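Local coordinates for protein STU0660 (Streptococcus thermophilus, PDB 3ZTH) that probably binds DNA as a large Csn2-type Cas protein in CRISPR-mediated bacterial immunity and carries bound magnesium ions, at residues D189-L203 with L225-F237. Sequence-based numbering, arbitrary orientation.
Sequences DHLLSQTTEKYLIVL and LVKKYPNLTFILF
D189, in the last turn of helix 177-192, meets Y229, just past the end of helix 212-228: the tyrosine OH donates to OD1 of D189 at 2.6 Å, with carboxylate and ring nearly perpendicular. The same oxygen takes a salt bridge from K228 NZ (3.1 Å) on its syn lone pair, and a water links OD2 to that ammonium, so the carboxylate is gripped at both oxygens, which probably favours its charged form. Tyrosine suits this place because its flat ring offers one face to L192 CB, 3.5 Å from the centroid in a CH-pi contact, and the other to K228 CG, while its hydroxyl reaches the acid. Beyond it, L192 CD1 meets L232 CD2.

N231 starts the strand pairing. With CG between its backbone N and carbonyl carbon (chi1 54°), its amide turns back to the loop, where ND2 donates to E197 O at 2.9 Å, while its backbone O accepts from Y199 N. Backbone bonds then continue in parallel register to F237 N and L203 O. Beta-branched I201, V202 and I235 suit extended strands; apolar L203, F234 and L236 suit the buried face under helices 177-192 and 212-228. On the other face L200 CD1 touches I235 CD1 at 3.9 Å. Strand 199-204, helix 212-228 and strand 232-237 form a beta-alpha-beta crossover, consistent with the P-loop NTPase-like core of this Csn2 family.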
loop_
_atom_site.group_PDB
_atom_site.type_symbol
_atom_site.label_atom_id
_atom_site.label_comp_id
_atom_site.label_asym_id
_atom_site.label_seq_id
_atom_site.Cartn_x
_atom_site.Cartn_y
_atom_site.Cartn_z
ATOM N N ASP A 189 -6.276 28.680 -23.284
ATOM C CA ASP A 189 -6.455 30.116 -23.482
ATOM C C ASP A 189 -6.896 30.788 -22.182
ATOM O O ASP A 189 -6.235 31.695 -21.681
ATOM C CB ASP A 189 -7.505 30.373 -24.571
ATOM C CG ASP A 189 -7.519 31.828 -25.052
ATOM O OD1 ASP A 189 -6.998 32.709 -24.339
ATOM O OD2 ASP A 189 -8.062 32.092 -26.148
ATOM N N HIS A 190 -8.016 30.323 -21.641
ATOM C CA HIS A 190 -8.580 30.865 -20.415
ATOM C C HIS A 190 -7.601 30.801 -19.258
ATOM O O HIS A 190 -7.612 31.674 -18.394
ATOM C CB HIS A 190 -9.877 30.127 -20.056
ATOM C CG HIS A 190 -10.937 30.225 -21.111
ATOM N ND1 HIS A 190 -12.145 29.565 -21.019
ATOM C CD2 HIS A 190 -10.959 30.880 -22.298
ATOM C CE1 HIS A 190 -12.861 29.806 -22.104
ATOM N NE2 HIS A 190 -12.164 30.601 -22.896
ATOM N N LEU A 191 -6.754 29.778 -19.224
ATOM C CA LEU A 191 -5.781 29.690 -18.147
ATOM C C LEU A 191 -4.687 30.746 -18.328
ATOM O O LEU A 191 -4.404 31.514 -17.415
ATOM C CB LEU A 191 -5.136 28.305 -18.089
ATOM C CG LEU A 191 -4.092 28.211 -16.962
ATOM C CD1 LEU A 191 -4.818 28.190 -15.628
ATOM C CD2 LEU A 191 -3.238 26.972 -17.097
ATOM N N LEU A 192 -4.081 30.788 -19.513
ATOM C CA LEU A 192 -3.011 31.743 -19.789
ATOM C C LEU A 192 -3.411 33.190 -19.576
ATOM O O LEU A 192 -2.557 34.034 -19.320
ATOM C CB LEU A 192 -2.495 31.579 -21.222
ATOM C CG LEU A 192 -1.748 30.283 -21.535
ATOM C CD1 LEU A 192 -1.319 30.261 -22.989
ATOM C CD2 LEU A 192 -0.533 30.173 -20.633
ATOM N N SER A 193 -4.706 33.476 -19.677
ATOM C CA SER A 193 -5.194 34.843 -19.515
ATOM C C SER A 193 -5.079 35.300 -18.075
ATOM O O SER A 193 -5.371 36.451 -17.750
ATOM C CB SER A 193 -6.657 34.950 -19.961
ATOM O OG SER A 193 -7.514 34.226 -19.096
ATOM N N GLN A 194 -4.637 34.396 -17.212
ATOM C CA GLN A 194 -4.502 34.712 -15.802
ATOM C C GLN A 194 -3.147 34.302 -15.229
ATOM O O GLN A 194 -3.029 34.033 -14.032
ATOM C CB GLN A 194 -5.641 34.038 -15.035
ATOM C CG GLN A 194 -7.019 34.479 -15.522
ATOM C CD GLN A 194 -8.142 33.625 -14.969
ATOM O OE1 GLN A 194 -8.210 32.416 -15.229
ATOM N NE2 GLN A 194 -9.035 34.247 -14.200
ATOM N N THR A 195 -2.129 34.260 -16.086
ATOM C CA THR A 195 -0.778 33.895 -15.664
ATOM C C THR A 195 0.274 34.399 -16.636
ATOM O O THR A 195 0.048 34.460 -17.842
ATOM C CB THR A 195 -0.600 32.375 -15.553
ATOM O OG1 THR A 195 -1.601 31.839 -14.679
ATOM C CG2 THR A 195 0.781 32.044 -14.990
ATOM N N THR A 196 1.433 34.741 -16.094
ATOM C CA THR A 196 2.539 35.239 -16.891
ATOM C C THR A 196 3.638 34.190 -16.981
ATOM O O THR A 196 4.598 34.357 -17.730
ATOM C CB THR A 196 3.116 36.530 -16.268
ATOM O OG1 THR A 196 2.130 37.564 -16.341
ATOM C CG2 THR A 196 4.372 36.982 -17.003
ATOM N N GLU A 197 3.490 33.107 -16.221
ATOM C CA GLU A 197 4.488 32.039 -16.211
ATOM C C GLU A 197 4.640 31.364 -17.570
ATOM O O GLU A 197 3.677 31.240 -18.328
ATOM C CB GLU A 197 4.149 31.007 -15.133
ATOM C CG GLU A 197 4.229 31.584 -13.719
ATOM C CD GLU A 197 3.959 30.557 -12.639
ATOM O OE1 GLU A 197 2.882 29.916 -12.680
ATOM O OE2 GLU A 197 4.823 30.397 -11.748
ATOM N N LYS A 198 5.860 30.936 -17.876
ATOM C CA LYS A 198 6.142 30.306 -19.156
ATOM C C LYS A 198 5.544 28.909 -19.321
ATOM O O LYS A 198 5.622 28.065 -18.428
ATOM C CB LYS A 198 7.659 30.267 -19.398
ATOM C CG LYS A 198 8.339 31.633 -19.256
ATOM C CD LYS A 198 9.625 31.761 -20.092
ATOM C CE LYS A 198 10.629 30.632 -19.839
ATOM N NZ LYS A 198 11.150 30.591 -18.436
ATOM N N TYR A 199 4.933 28.686 -20.480
ATOM C CA TYR A 199 4.323 27.407 -20.810
ATOM C C TYR A 199 4.945 26.831 -22.069
ATOM O O TYR A 199 5.011 27.493 -23.107
ATOM C CB TYR A 199 2.820 27.560 -21.022
ATOM C CG TYR A 199 2.017 27.384 -19.758
ATOM C CD1 TYR A 199 2.101 28.309 -18.719
ATOM C CD2 TYR A 199 1.196 26.269 -19.585
ATOM C CE1 TYR A 199 1.387 28.124 -17.538
ATOM C CE2 TYR A 199 0.479 26.076 -18.412
ATOM C CZ TYR A 199 0.580 27.003 -17.392
ATOM O OH TYR A 199 -0.108 26.797 -16.221
ATOM N N LEU A 200 5.412 25.596 -21.970
ATOM C CA LEU A 200 6.016 24.933 -23.106
ATOM C C LEU A 200 5.155 23.731 -23.422
ATOM O O LEU A 200 5.011 22.833 -22.603
ATOM C CB LEU A 200 7.430 24.493 -22.767
ATOM C CG LEU A 200 8.132 23.622 -23.802
ATOM C CD1 LEU A 200 8.093 24.283 -25.185
ATOM C CD2 LEU A 200 9.568 23.394 -23.338
ATOM N N ILE A 201 4.573 23.723 -24.614
ATOM C CA ILE A 201 3.708 22.634 -25.024
ATOM C C ILE A 201 4.259 21.903 -26.241
ATOM O O ILE A 201 4.493 22.508 -27.288
ATOM C CB ILE A 201 2.300 23.173 -25.324
ATOM C CG1 ILE A 201 1.773 23.905 -24.085
ATOM C CG2 ILE A 201 1.370 22.034 -25.727
ATOM C CD1 ILE A 201 0.364 24.412 -24.225
ATOM N N VAL A 202 4.461 20.598 -26.086
ATOM C CA VAL A 202 4.988 19.739 -27.146
ATOM C C VAL A 202 3.884 18.896 -27.764
ATOM O O VAL A 202 3.120 18.256 -27.044
ATOM C CB VAL A 202 6.065 18.779 -26.593
ATOM C CG1 VAL A 202 6.407 17.728 -27.621
ATOM C CG2 VAL A 202 7.306 19.552 -26.219
ATOM N N LEU A 203 3.818 18.876 -29.093
ATOM C CA LEU A 203 2.798 18.097 -29.797
ATOM C C LEU A 203 3.323 17.187 -30.907
ATOM O O LEU A 203 3.839 17.660 -31.913
ATOM C CB LEU A 203 1.758 19.037 -30.400
ATOM C CG LEU A 203 0.722 19.631 -29.447
ATOM C CD1 LEU A 203 0.333 21.031 -29.901
ATOM C CD2 LEU A 203 -0.495 18.725 -29.411
ATOM N N LEU A 225 -2.768 32.093 -30.281
ATOM C CA LEU A 225 -2.339 32.073 -28.899
ATOM C C LEU A 225 -0.915 32.573 -28.663
ATOM O O LEU A 225 -0.684 33.289 -27.694
ATOM C CB LEU A 225 -2.518 30.672 -28.304
ATOM C CG LEU A 225 -3.939 30.105 -28.357
ATOM C CD1 LEU A 225 -3.977 28.749 -27.670
ATOM C CD2 LEU A 225 -4.907 31.058 -27.684
ATOM N N VAL A 226 0.043 32.226 -29.520
ATOM C CA VAL A 226 1.400 32.704 -29.274
ATOM C C VAL A 226 1.519 34.201 -29.502
ATOM O O VAL A 226 2.370 34.867 -28.905
ATOM C CB VAL A 226 2.459 32.001 -30.145
ATOM C CG1 VAL A 226 2.462 30.529 -29.845
ATOM C CG2 VAL A 226 2.209 32.280 -31.622
ATOM N N LYS A 227 0.671 34.736 -30.371
ATOM C CA LYS A 227 0.708 36.164 -30.638
ATOM C C LYS A 227 -0.015 36.903 -29.520
ATOM O O LYS A 227 0.121 38.112 -29.374
ATOM C CB LYS A 227 0.057 36.473 -31.987
ATOM C CG LYS A 227 0.834 35.920 -33.167
ATOM C CD LYS A 227 0.115 36.172 -34.476
ATOM C CE LYS A 227 0.844 35.524 -35.646
ATOM N NZ LYS A 227 0.083 35.686 -36.920
ATOM N N LYS A 228 -0.768 36.158 -28.718
ATOM C CA LYS A 228 -1.524 36.743 -27.623
ATOM C C LYS A 228 -0.821 36.585 -26.288
ATOM O O LYS A 228 -0.926 37.451 -25.420
ATOM C CB LYS A 228 -2.905 36.098 -27.559
ATOM C CG LYS A 228 -3.735 36.502 -26.378
ATOM C CD LYS A 228 -5.118 35.889 -26.482
ATOM C CE LYS A 228 -6.000 36.292 -25.311
ATOM N NZ LYS A 228 -7.320 35.594 -25.372
ATOM N N TYR A 229 -0.103 35.480 -26.130
ATOM C CA TYR A 229 0.611 35.199 -24.896
ATOM C C TYR A 229 2.099 35.038 -25.154
ATOM O O TYR A 229 2.564 33.969 -25.535
ATOM C CB TYR A 229 0.063 33.930 -24.254
ATOM C CG TYR A 229 -1.397 34.019 -23.884
ATOM C CD1 TYR A 229 -1.822 34.810 -22.814
ATOM C CD2 TYR A 229 -2.359 33.322 -24.612
ATOM C CE1 TYR A 229 -3.171 34.902 -22.479
ATOM C CE2 TYR A 229 -3.710 33.407 -24.289
ATOM C CZ TYR A 229 -4.110 34.196 -23.222
ATOM O OH TYR A 229 -5.445 34.271 -22.909
ATOM N N PRO A 230 2.868 36.105 -24.941
ATOM C CA PRO A 230 4.319 36.079 -25.153
ATOM C C PRO A 230 4.976 34.917 -24.422
ATOM O O PRO A 230 6.002 34.391 -24.849
ATOM C CB PRO A 230 4.771 37.423 -24.583
ATOM C CG PRO A 230 3.582 38.307 -24.828
ATOM C CD PRO A 230 2.426 37.420 -24.443
ATOM N N ASN A 231 4.359 34.520 -23.319
ATOM C CA ASN A 231 4.882 33.460 -22.472
ATOM C C ASN A 231 4.608 32.037 -22.952
ATOM O O ASN A 231 4.950 31.076 -22.265
ATOM C CB ASN A 231 4.334 33.650 -21.051
ATOM C CG ASN A 231 2.811 33.747 -21.018
ATOM O OD1 ASN A 231 2.201 34.387 -21.877
ATOM N ND2 ASN A 231 2.195 33.123 -20.017
ATOM N N LEU A 232 4.014 31.900 -24.131
ATOM C CA LEU A 232 3.683 30.579 -24.657
ATOM C C LEU A 232 4.614 30.087 -25.755
ATOM O O LEU A 232 4.939 30.824 -26.680
ATOM C CB LEU A 232 2.249 30.580 -25.183
ATOM C CG LEU A 232 1.708 29.277 -25.771
ATOM C CD1 LEU A 232 1.842 28.159 -24.743
ATOM C CD2 LEU A 232 0.249 29.474 -26.175
ATOM N N THR A 233 5.031 28.830 -25.649
ATOM C CA THR A 233 5.909 28.227 -26.644
ATOM C C THR A 233 5.425 26.839 -27.061
ATOM O O THR A 233 5.092 25.993 -26.225
ATOM C CB THR A 233 7.359 28.096 -26.131
ATOM O OG1 THR A 233 7.911 29.400 -25.920
ATOM C CG2 THR A 233 8.217 27.360 -27.144
ATOM N N PHE A 234 5.393 26.625 -28.371
ATOM C CA PHE A 234 4.972 25.357 -28.950
ATOM C C PHE A 234 6.135 24.667 -29.687
ATOM O O PHE A 234 6.906 25.317 -30.396
ATOM C CB PHE A 234 3.836 25.602 -29.952
ATOM C CG PHE A 234 2.470 25.688 -29.331
ATOM C CD1 PHE A 234 1.777 24.537 -28.986
ATOM C CD2 PHE A 234 1.851 26.922 -29.142
ATOM C CE1 PHE A 234 0.477 24.615 -28.463
ATOM C CE2 PHE A 234 0.558 27.010 -28.621
ATOM C CZ PHE A 234 -0.125 25.859 -28.284
ATOM N N ILE A 235 6.267 23.358 -29.495
ATOM C CA ILE A 235 7.280 22.568 -30.198
ATOM C C ILE A 235 6.510 21.426 -30.857
ATOM O O ILE A 235 5.975 20.559 -30.164
ATOM C CB ILE A 235 8.324 21.945 -29.265
ATOM C CG1 ILE A 235 9.230 23.021 -28.677
ATOM C CG2 ILE A 235 9.203 20.978 -30.058
ATOM C CD1 ILE A 235 10.324 22.457 -27.753
ATOM N N LEU A 236 6.450 21.445 -32.187
ATOM C CA LEU A 236 5.737 20.434 -32.965
ATOM C C LEU A 236 6.698 19.508 -33.723
ATOM O O LEU A 236 7.822 19.893 -34.036
ATOM C CB LEU A 236 4.811 21.124 -33.976
ATOM C CG LEU A 236 3.980 22.328 -33.487
ATOM C CD1 LEU A 236 3.275 22.981 -34.671
ATOM C CD2 LEU A 236 2.965 21.896 -32.446
ATOM N N PHE A 237 6.247 18.288 -34.004
ATOM C CA PHE A 237 7.022 17.301 -34.761
ATOM C C PHE A 237 6.143 16.906 -35.946
ATOM O O PHE A 237 5.483 15.860 -35.927
ATOM C CB PHE A 237 7.309 16.063 -33.909
ATOM C CG PHE A 237 8.282 16.306 -32.795
ATOM C CD1 PHE A 237 7.861 16.892 -31.602
ATOM C CD2 PHE A 237 9.617 15.949 -32.934
ATOM C CE1 PHE A 237 8.753 17.119 -30.565
ATOM C CE2 PHE A 237 10.521 16.168 -31.903
ATOM C CZ PHE A 237 10.087 16.757 -30.711
HETATM O O HOH W 1 -8.629 34.512 -27.893
#